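Long-range contacts in BH2851 (Bacillus halodurans, PDB 2GFG), which is of unknown function but is a putative adenylate cyclase of the CYTH family, which probably acts on triphosphate-bearing substrates inside its antiparallel barrel: residues A[4-9]-A[75-80]; A[117-122]-A[185-190]; A[12-17]-A[172-177]. All blocks are in the same frame, centred on the assembly; numbering follows the deposited sequence.

Contact 1: A[4-9]-A[75-80]; sequences KEIEIE and GLLETN
Glu-5, Glu-7 and Glu-78 gather their carboxylates on one face of an antiparallel ladder formed by the neighbouring barrel strands 4-14 and 76-83. The side chains of Glu-5 and Glu-78 run side by side in the same direction from a hydrogen-bonded pair, their carboxylate planes only 22° apart, and Glu-5 OE2 comes within 2.8 Å of Glu-78 OE1. Glu-7 instead slants across Glu-78: its carboxylate stands almost perpendicular to that of Glu-78, at 89°, with Glu-7 OE1 2.9 Å from Glu-78 OE2. Glu-78 reaches this place between the two because its CG lies opposite the backbone N (chi1 -160°) and the chain then runs on extended. Asn-80 meets the cluster from its own strand: its ND2 donates to Glu-78 OE1 over 3.1 Å from above the carboxylate plane, while its OD1 is bonded to Thr-67. Beneath the acids the backbone is regularly paired. Glu-5 and Glu-78 exchange two bonds, the shorter from Glu-78 N to Glu-5 O at 2.7 Å, and Glu-7 and Leu-76 exchange two more, with Glu-7 N giving an almost straight bond of 2.8 Å to Leu-76 O. The other face, with Lys-4, Ile-6, Leu-77 and Thr-79, is mixed: Ile-6 CD1 meets Leu-77 CD1 at 4.2 Å, and the aliphatic part of Lys-4 lies alongside Thr-79. Glu-7 and Glu-9 fit the ExExK signature of CYTH proteins, whose acids hold divalent metals in relatives. Acceptor pairs this close would probably repel each other unless something positive sits near them; Lys-69, in a salt bridge with Glu-7, and more weakly the distant Arg-56 supply part of that, and the cluster is consistent with the acidic, metal-binding side of a CYTH tunnel.

Contact 2: A[117-122]-A[185-190]; sequences KHIGTL and RFFSKK
Ile-119 O and Lys-190 NZ share a water that ties barrel strand 117-131 to the C-terminal helix 182-190: the water accepts from Lys-190 NZ at 2.7 Å and donates to Ile-119 O at 2.8 Å. The helix packs against the antiparallel barrel of the CYTH fold at this strand, and most of the rest of the contact is apolar. Phe-186 carries it. With CG opposite the backbone N (chi1 179°), its ring reaches out from the helix to the strand backbone, where CZ comes within 3.6 Å of Gly-120 CA. The glycine makes this approach possible, since a CB there would run into the ring. Ile-119 O lies at the ring edge, close to its plane, while Leu-122 CB comes obliquely to CD2 at 4.1 Å. Tyr-40 of strand 34-42 meets the same ring edge-to-face, and Tyr-143 also touches it, so the aromatic group sits among three strands. Cut back to an alanine, Phe-186 would probably leave a gap beside Gly-120 and deprive Leu-122 and Tyr-40 of their aromatic partner. At the start of the segment Arg-185 turns to Asp-148 and Glu-150, with which it forms salt bridges. Phe-187, the next residue after Phe-186, offers its ring edge to the strand, and Ile-119 CD1 lies near that ring's plane, 3.9 Å from Phe-187 CD2.

Contact 3: A[12-17]-A[172-177]; sequences TLVSKE and FSISQV
Thr-12 and Val-177 are joined by the one direct hydrogen bond of this contact, which lays the loop after helix 158-171 along the end of barrel strand 4-14 in the CYTH fold. Val-177 N donates to Thr-12 OG1 over 3.0 Å in a fairly straight bond (164°), and the same hydroxyl gives its proton to Leu-13 O. That hydroxyl faces the loop because OG1 is turned opposite the backbone N of Thr-12 (chi1 -174°). A water adds a second bridge by donating to both Leu-13 O, at 2.9 Å, and Ser-175 O. Thr-179, just beyond the segment, bonds to Leu-13 N and Val-177 O, extending the polar seam.

Apolar packing flanks these bonds. Val-177 CG2 rests on Leu-13 CB at 4.0 Å, and Gln-176 CG lies beside the threonine. Ile-174 follows the Schellman motif in which Ser-173 ends helix 158-171; it is buried and touches Leu-169 of that helix and Leu-22 of helix 16-25. Its CG2 branch slants across both Thr-12 and Val-14, meeting Thr-12 CG2 at 4.1 Å and Val-14 CG1 at a tight 3.5 Å.

All three contacts reach the same barrel sheet, and all are partly buried. Contact 1 lies nearest the chain's centre and joins two neighbouring strands directly, through paired backbones and an acidic cluster. Contacts 2 and 3 instead attach non-strand elements to the sheet: the C-terminal helix through aromatic packing and a water, and a loop through a threonine hydroxyl, a water and small aliphatic groups. Contact 3, the farthest out, shares strand 4-14 with contact 1, at its other end. Contacts 2 and 3 touch where Arg-185 packs on Leu-13, whereas contacts 1 and 2 lie on opposite sides of the chain's centre without touching.

Contact 1: A[4-9]-A[75-80]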
loop_
_atom_site.group_PDB
_atom_site.type_symbol
_atom_site.label_atom_id
_atom_site.label_comp_id
_atom_site.label_asym_id
_atom_site.label_seq_id
_atom_site.Cartn_x
_atom_site.Cartn_y
_atom_site.Cartn_z
ATOM N N LYS A 4 3.131 -7.635 13.016
ATOM C CA LYS A 4 3.648 -8.214 11.769
ATOM C C LYS A 4 2.583 -9.051 11.082
ATOM O O LYS A 4 1.764 -9.677 11.740
ATOM C CB LYS A 4 4.881 -9.061 12.050
ATOM C CG LYS A 4 6.032 -8.280 12.674
ATOM C CD LYS A 4 7.257 -9.150 12.853
ATOM C CE LYS A 4 8.352 -8.427 13.622
ATOM N NZ LYS A 4 7.969 -8.166 15.033
ATOM N N GLU A 5 2.576 -9.030 9.749
ATOM C CA GLU A 5 1.613 -9.834 8.984
ATOM C C GLU A 5 2.085 -10.143 7.579
ATOM O O GLU A 5 2.907 -9.417 7.004
ATOM C CB GLU A 5 0.248 -9.137 8.940
ATOM C CG GLU A 5 0.263 -7.741 8.349
ATOM C CD GLU A 5 -1.093 -7.074 8.420
ATOM O OE1 GLU A 5 -1.723 -7.115 9.502
ATOM O OE2 GLU A 5 -1.534 -6.504 7.396
ATOM N N ILE A 6 1.595 -11.262 7.048
ATOM C CA ILE A 6 1.911 -11.689 5.704
ATOM C C ILE A 6 0.846 -11.158 4.760
ATOM O O ILE A 6 -0.346 -11.394 4.959
ATOM C CB ILE A 6 1.983 -13.246 5.596
ATOM C CG1 ILE A 6 2.935 -13.827 6.666
ATOM C CG2 ILE A 6 2.425 -13.669 4.200
ATOM C CD1 ILE A 6 4.371 -13.272 6.615
ATOM N N GLU A 7 1.289 -10.429 3.736
ATOM C CA GLU A 7 0.401 -9.814 2.765
ATOM C C GLU A 7 0.375 -10.645 1.464
ATOM O O GLU A 7 1.378 -10.725 0.756
ATOM C CB GLU A 7 0.866 -8.376 2.479
ATOM C CG GLU A 7 -0.001 -7.599 1.478
ATOM C CD GLU A 7 0.380 -6.119 1.405
ATOM O OE1 GLU A 7 0.265 -5.423 2.440
ATOM O OE2 GLU A 7 0.785 -5.656 0.312
ATOM N N ILE A 8 -0.749 -11.345 1.232
ATOM C CA ILE A 8 -1.015 -12.036 -0.044
ATOM C C ILE A 8 -2.019 -11.171 -0.827
ATOM O O ILE A 8 -3.180 -11.052 -0.434
ATOM C CB ILE A 8 -1.624 -13.446 0.165
ATOM C CG1 ILE A 8 -0.857 -14.244 1.256
ATOM C CG2 ILE A 8 -1.674 -14.221 -1.176
ATOM C CD1 ILE A 8 0.543 -14.615 0.891
ATOM N N GLU A 9 -1.572 -10.607 -1.950
ATOM C CA GLU A 9 -2.330 -9.567 -2.648
ATOM C C GLU A 9 -2.367 -9.786 -4.171
ATOM O O GLU A 9 -1.342 -10.075 -4.787
ATOM C CB GLU A 9 -1.706 -8.199 -2.336
ATOM C CG GLU A 9 -2.427 -6.995 -2.944
ATOM C CD GLU A 9 -1.658 -5.696 -2.727
ATOM O OE1 GLU A 9 -1.526 -5.266 -1.551
ATOM O OE2 GLU A 9 -1.179 -5.112 -3.731
ATOM N N GLY A 75 4.246 -14.255 -0.237
ATOM C CA GLY A 75 3.836 -12.849 -0.241
ATOM C C GLY A 75 4.933 -11.915 0.246
ATOM O O GLY A 75 6.125 -12.140 -0.029
ATOM N N LEU A 76 4.525 -10.844 0.936
ATOM C CA LEU A 76 5.454 -9.914 1.561
ATOM C C LEU A 76 5.228 -9.888 3.069
ATOM O O LEU A 76 4.096 -10.033 3.540
ATOM C CB LEU A 76 5.266 -8.491 1.000
ATOM C CG LEU A 76 5.591 -8.216 -0.472
ATOM C CD1 LEU A 76 5.376 -6.736 -0.775
ATOM C CD2 LEU A 76 7.036 -8.645 -0.850
ATOM N N LEU A 77 6.317 -9.715 3.819
ATOM C CA LEU A 77 6.245 -9.512 5.270
ATOM C C LEU A 77 6.021 -8.041 5.544
ATOM O O LEU A 77 6.848 -7.195 5.162
ATOM C CB LEU A 77 7.536 -9.975 5.945
ATOM C CG LEU A 77 7.732 -9.623 7.432
ATOM C CD1 LEU A 77 6.562 -10.105 8.279
ATOM C CD2 LEU A 77 9.041 -10.216 7.934
ATOM N N GLU A 78 4.909 -7.734 6.217
ATOM C CA GLU A 78 4.566 -6.373 6.570
ATOM C C GLU A 78 4.786 -6.161 8.068
ATOM O O GLU A 78 4.201 -6.863 8.888
ATOM C CB GLU A 78 3.112 -6.089 6.212
ATOM C CG GLU A 78 2.793 -4.618 6.090
ATOM C CD GLU A 78 1.322 -4.361 5.811
ATOM O OE1 GLU A 78 0.500 -4.670 6.679
ATOM O OE2 GLU A 78 1.004 -3.809 4.748
ATOM N N THR A 79 5.683 -5.240 8.410
ATOM C CA THR A 79 5.952 -4.887 9.803
ATOM C C THR A 79 5.364 -3.518 10.084
ATOM O O THR A 79 5.809 -2.512 9.511
ATOM C CB THR A 79 7.463 -4.886 10.095
ATOM O OG1 THR A 79 8.007 -6.156 9.752
ATOM C CG2 THR A 79 7.738 -4.604 11.580
ATOM N N ASN A 80 4.341 -3.486 10.955
ATOM C CA ASN A 80 3.608 -2.260 11.275
ATOM C C ASN A 80 3.959 -1.743 12.675
ATOM O O ASN A 80 4.147 -2.536 13.616
ATOM C CB ASN A 80 2.096 -2.515 11.192
ATOM C CG ASN A 80 1.644 -2.927 9.798
ATOM O OD1 ASN A 80 1.928 -2.240 8.809
ATOM N ND2 ASN A 80 0.895 -4.018 9.720
#

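Contact 2: A[117-122]-A[185-190]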
loop_
_atom_site.group_PDB
_atom_site.type_symbol
_atom_site.label_atom_id
_atom_site.label_comp_id
_atom_site.label_asym_id
_atom_site.label_seq_id
_atom_site.Cartn_x
_atom_site.Cartn_y
_atom_site.Cartn_z
ATOM N N LYS A 117 14.881 9.496 3.577
ATOM C CA LYS A 117 14.174 10.784 3.643
ATOM C C LYS A 117 12.804 10.705 2.991
ATOM O O LYS A 117 12.533 9.807 2.190
ATOM C CB LYS A 117 15.003 11.880 2.983
ATOM C CG LYS A 117 15.398 11.592 1.525
ATOM C CD LYS A 117 16.426 12.605 1.007
ATOM C CE LYS A 117 17.797 12.426 1.680
ATOM N NZ LYS A 117 18.848 13.287 1.055
ATOM N N HIS A 118 11.945 11.660 3.342
ATOM C CA HIS A 118 10.609 11.742 2.772
ATOM C C HIS A 118 10.688 12.149 1.288
ATOM O O HIS A 118 11.092 13.267 0.965
ATOM C CB HIS A 118 9.755 12.736 3.562
ATOM C CG HIS A 118 8.342 12.828 3.086
ATOM N ND1 HIS A 118 7.697 14.030 2.903
ATOM C CD2 HIS A 118 7.475 11.870 2.688
ATOM C CE1 HIS A 118 6.474 13.806 2.457
ATOM N NE2 HIS A 118 6.314 12.503 2.316
ATOM N N ILE A 119 10.323 11.216 0.397
ATOM C CA ILE A 119 10.390 11.464 -1.076
ATOM C C ILE A 119 9.081 12.036 -1.640
ATOM O O ILE A 119 9.096 12.749 -2.645
ATOM C CB ILE A 119 10.820 10.179 -1.887
ATOM C CG1 ILE A 119 9.900 8.989 -1.598
ATOM C CG2 ILE A 119 12.268 9.816 -1.564
ATOM C CD1 ILE A 119 9.998 7.863 -2.649
ATOM N N GLY A 120 7.957 11.731 -0.985
ATOM C CA GLY A 120 6.665 12.294 -1.380
ATOM C C GLY A 120 5.471 11.572 -0.781
ATOM O O GLY A 120 5.624 10.566 -0.087
ATOM N N THR A 121 4.277 12.065 -1.110
ATOM C CA THR A 121 3.038 11.581 -0.520
ATOM C C THR A 121 1.993 11.241 -1.591
ATOM O O THR A 121 1.691 12.055 -2.457
ATOM C CB THR A 121 2.445 12.626 0.451
ATOM O OG1 THR A 121 3.426 12.969 1.430
ATOM C CG2 THR A 121 1.184 12.084 1.162
ATOM N N LEU A 122 1.429 10.035 -1.481
ATOM C CA LEU A 122 0.359 9.569 -2.350
ATOM C C LEU A 122 -0.901 9.406 -1.515
ATOM O O LEU A 122 -0.886 8.702 -0.492
ATOM C CB LEU A 122 0.758 8.229 -2.987
ATOM C CG LEU A 122 -0.258 7.492 -3.874
ATOM C CD1 LEU A 122 0.466 6.673 -4.922
ATOM C CD2 LEU A 122 -1.211 6.593 -3.059
ATOM N N ARG A 185 4.344 2.957 -8.704
ATOM C CA ARG A 185 3.632 3.869 -9.624
ATOM C C ARG A 185 3.930 5.322 -9.262
ATOM O O ARG A 185 3.941 6.190 -10.129
ATOM C CB ARG A 185 2.113 3.628 -9.594
ATOM C CG ARG A 185 1.680 2.245 -10.079
ATOM C CD ARG A 185 0.218 2.220 -10.530
ATOM N NE ARG A 185 -0.709 2.805 -9.544
ATOM C CZ ARG A 185 -1.288 2.137 -8.527
ATOM N NH1 ARG A 185 -0.968 0.871 -8.263
ATOM N NH2 ARG A 185 -2.151 2.766 -7.741
ATOM N N PHE A 186 4.165 5.579 -7.961
ATOM C CA PHE A 186 4.536 6.916 -7.491
ATOM C C PHE A 186 5.886 7.363 -8.054
ATOM O O PHE A 186 5.954 8.352 -8.761
ATOM C CB PHE A 186 4.572 6.989 -5.941
ATOM C CG PHE A 186 4.979 8.342 -5.413
ATOM C CD1 PHE A 186 6.329 8.665 -5.237
ATOM C CD2 PHE A 186 4.018 9.331 -5.184
ATOM C CE1 PHE A 186 6.705 9.936 -4.817
ATOM C CE2 PHE A 186 4.390 10.600 -4.761
ATOM C CZ PHE A 186 5.732 10.904 -4.576
ATOM N N PHE A 187 6.969 6.649 -7.696
ATOM C CA PHE A 187 8.333 7.108 -8.097
ATOM C C PHE A 187 8.759 6.739 -9.548
ATOM O O PHE A 187 9.710 7.318 -10.072
ATOM C CB PHE A 187 9.450 6.756 -7.037
ATOM C CG PHE A 187 9.479 5.311 -6.591
ATOM C CD1 PHE A 187 9.745 4.279 -7.500
ATOM C CD2 PHE A 187 9.461 5.002 -5.216
ATOM C CE1 PHE A 187 9.869 2.936 -7.054
ATOM C CE2 PHE A 187 9.595 3.673 -4.770
ATOM C CZ PHE A 187 9.787 2.645 -5.687
ATOM N N SER A 188 8.022 5.838 -10.205
ATOM C CA SER A 188 8.188 5.656 -11.671
ATOM C C SER A 188 7.655 6.919 -12.398
ATOM O O SER A 188 8.194 7.323 -13.428
ATOM C CB SER A 188 7.479 4.389 -12.180
ATOM O OG SER A 188 6.071 4.501 -12.081
ATOM N N LYS A 189 6.613 7.541 -11.822
ATOM C CA LYS A 189 6.141 8.862 -12.276
ATOM C C LYS A 189 7.176 9.943 -11.899
ATOM O O LYS A 189 7.524 10.797 -12.727
ATOM C CB LYS A 189 4.762 9.191 -11.667
ATOM C CG LYS A 189 3.955 10.274 -12.429
ATOM C CD LYS A 189 4.389 11.704 -12.065
ATOM N N LYS A 190 7.683 9.879 -10.651
ATOM C CA LYS A 190 8.727 10.829 -10.165
ATOM C C LYS A 190 9.974 10.821 -11.082
ATOM O O LYS A 190 10.539 11.883 -11.384
ATOM C CB LYS A 190 9.125 10.496 -8.720
ATOM C CG LYS A 190 9.998 11.540 -8.033
ATOM C CD LYS A 190 10.171 11.218 -6.536
ATOM C CE LYS A 190 11.260 12.076 -5.894
ATOM N NZ LYS A 190 11.057 13.549 -6.142
HETATM O O HOH W 1 10.909 14.605 -3.690
#

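Contact 3: A[12-17]-A[172-177]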
loop_
_atom_site.group_PDB
_atom_site.type_symbol
_atom_site.label_atom_id
_atom_site.label_comp_id
_atom_site.label_asym_id
_atom_site.label_seq_id
_atom_site.Cartn_x
_atom_site.Cartn_y
_atom_site.Cartn_z
ATOM N N THR A 12 -5.171 -5.056 -9.951
ATOM C CA THR A 12 -5.136 -4.507 -11.307
ATOM C C THR A 12 -5.692 -3.087 -11.333
ATOM O O THR A 12 -6.624 -2.763 -10.594
ATOM C CB THR A 12 -5.934 -5.381 -12.343
ATOM O OG1 THR A 12 -5.727 -4.863 -13.671
ATOM C CG2 THR A 12 -7.446 -5.385 -12.032
ATOM N N LEU A 13 -5.108 -2.250 -12.190
ATOM C CA LEU A 13 -5.627 -0.914 -12.450
ATOM C C LEU A 13 -6.885 -1.016 -13.276
ATOM O O LEU A 13 -7.049 -1.962 -14.062
ATOM C CB LEU A 13 -4.596 -0.066 -13.211
ATOM C CG LEU A 13 -3.305 0.270 -12.469
ATOM C CD1 LEU A 13 -2.229 0.718 -13.440
ATOM C CD2 LEU A 13 -3.550 1.329 -11.408
ATOM N N VAL A 14 -7.779 -0.044 -13.104
ATOM C CA VAL A 14 -9.011 0.032 -13.888
ATOM C C VAL A 14 -9.290 1.467 -14.306
ATOM O O VAL A 14 -8.678 2.410 -13.791
ATOM C CB VAL A 14 -10.252 -0.552 -13.106
ATOM C CG1 VAL A 14 -10.119 -2.066 -12.936
ATOM C CG2 VAL A 14 -10.425 0.128 -11.749
ATOM N N SER A 15 -10.196 1.621 -15.262
ATOM C CA SER A 15 -10.589 2.934 -15.751
ATOM C C SER A 15 -11.468 3.625 -14.748
ATOM O O SER A 15 -11.973 2.997 -13.817
ATOM C CB SER A 15 -11.345 2.801 -17.070
ATOM O OG SER A 15 -12.552 2.079 -16.886
ATOM N N LYS A 16 -11.673 4.925 -14.955
ATOM C CA LYS A 16 -12.584 5.715 -14.122
ATOM C C LYS A 16 -14.009 5.158 -14.208
ATOM O O LYS A 16 -14.673 4.966 -13.181
ATOM C CB LYS A 16 -12.573 7.185 -14.558
ATOM C CG LYS A 16 -13.445 8.106 -13.702
ATOM C CD LYS A 16 -13.479 9.521 -14.261
ATOM C CE LYS A 16 -14.325 10.439 -13.394
ATOM N NZ LYS A 16 -13.790 10.552 -12.007
ATOM N N GLU A 17 -14.459 4.877 -15.438
ATOM C CA GLU A 17 -15.826 4.375 -15.676
ATOM C C GLU A 17 -16.032 2.956 -15.119
ATOM O O GLU A 17 -17.088 2.655 -14.566
ATOM C CB GLU A 17 -16.190 4.434 -17.185
ATOM C CG GLU A 17 -15.431 3.441 -18.081
ATOM N N PHE A 172 -17.072 -9.688 -12.842
ATOM C CA PHE A 172 -17.338 -8.260 -13.043
ATOM C C PHE A 172 -16.762 -7.733 -14.371
ATOM O O PHE A 172 -16.777 -6.534 -14.619
ATOM C CB PHE A 172 -16.789 -7.467 -11.852
ATOM C CG PHE A 172 -17.422 -7.837 -10.560
ATOM C CD1 PHE A 172 -18.656 -7.289 -10.195
ATOM C CD2 PHE A 172 -16.863 -8.829 -9.748
ATOM C CE1 PHE A 172 -19.291 -7.671 -9.001
ATOM C CE2 PHE A 172 -17.493 -9.213 -8.544
ATOM C CZ PHE A 172 -18.706 -8.631 -8.178
ATOM N N SER A 173 -16.320 -8.658 -15.242
ATOM C CA SER A 173 -15.780 -8.317 -16.565
ATOM C C SER A 173 -14.733 -7.194 -16.491
ATOM O O SER A 173 -14.881 -6.137 -17.113
ATOM C CB SER A 173 -16.917 -7.952 -17.527
ATOM O OG SER A 173 -17.738 -9.085 -17.781
ATOM N N ILE A 174 -13.710 -7.426 -15.672
ATOM C CA ILE A 174 -12.577 -6.517 -15.550
ATOM C C ILE A 174 -11.426 -7.079 -16.358
ATOM O O ILE A 174 -11.025 -8.220 -16.150
ATOM C CB ILE A 174 -12.122 -6.357 -14.062
ATOM C CG1 ILE A 174 -13.323 -6.085 -13.139
ATOM C CG2 ILE A 174 -11.066 -5.240 -13.928
ATOM C CD1 ILE A 174 -14.140 -4.861 -13.521
ATOM N N SER A 175 -10.935 -6.302 -17.324
ATOM C CA SER A 175 -9.776 -6.711 -18.119
ATOM C C SER A 175 -8.513 -6.363 -17.348
ATOM O O SER A 175 -8.310 -5.209 -16.966
ATOM C CB SER A 175 -9.780 -6.026 -19.492
ATOM O OG SER A 175 -9.678 -4.622 -19.370
ATOM N N GLN A 176 -7.691 -7.372 -17.073
ATOM C CA GLN A 176 -6.504 -7.197 -16.249
ATOM C C GLN A 176 -5.368 -6.539 -17.030
ATOM O O GLN A 176 -5.207 -6.777 -18.223
ATOM C CB GLN A 176 -6.041 -8.543 -15.693
ATOM C CG GLN A 176 -4.889 -8.432 -14.695
ATOM C CD GLN A 176 -4.735 -9.659 -13.833
ATOM O OE1 GLN A 176 -5.054 -10.782 -14.255
ATOM N NE2 GLN A 176 -4.224 -9.469 -12.634
ATOM N N VAL A 177 -4.596 -5.700 -16.339
ATOM C CA VAL A 177 -3.415 -5.037 -16.929
ATOM C C VAL A 177 -2.248 -5.095 -15.948
ATOM O O VAL A 177 -2.469 -5.174 -14.730
ATOM C CB VAL A 177 -3.709 -3.537 -17.312
ATOM C CG1 VAL A 177 -4.732 -3.462 -18.422
ATOM C CG2 VAL A 177 -4.171 -2.735 -16.098
HETATM O O HOH W 2 -8.737 -2.671 -16.293
#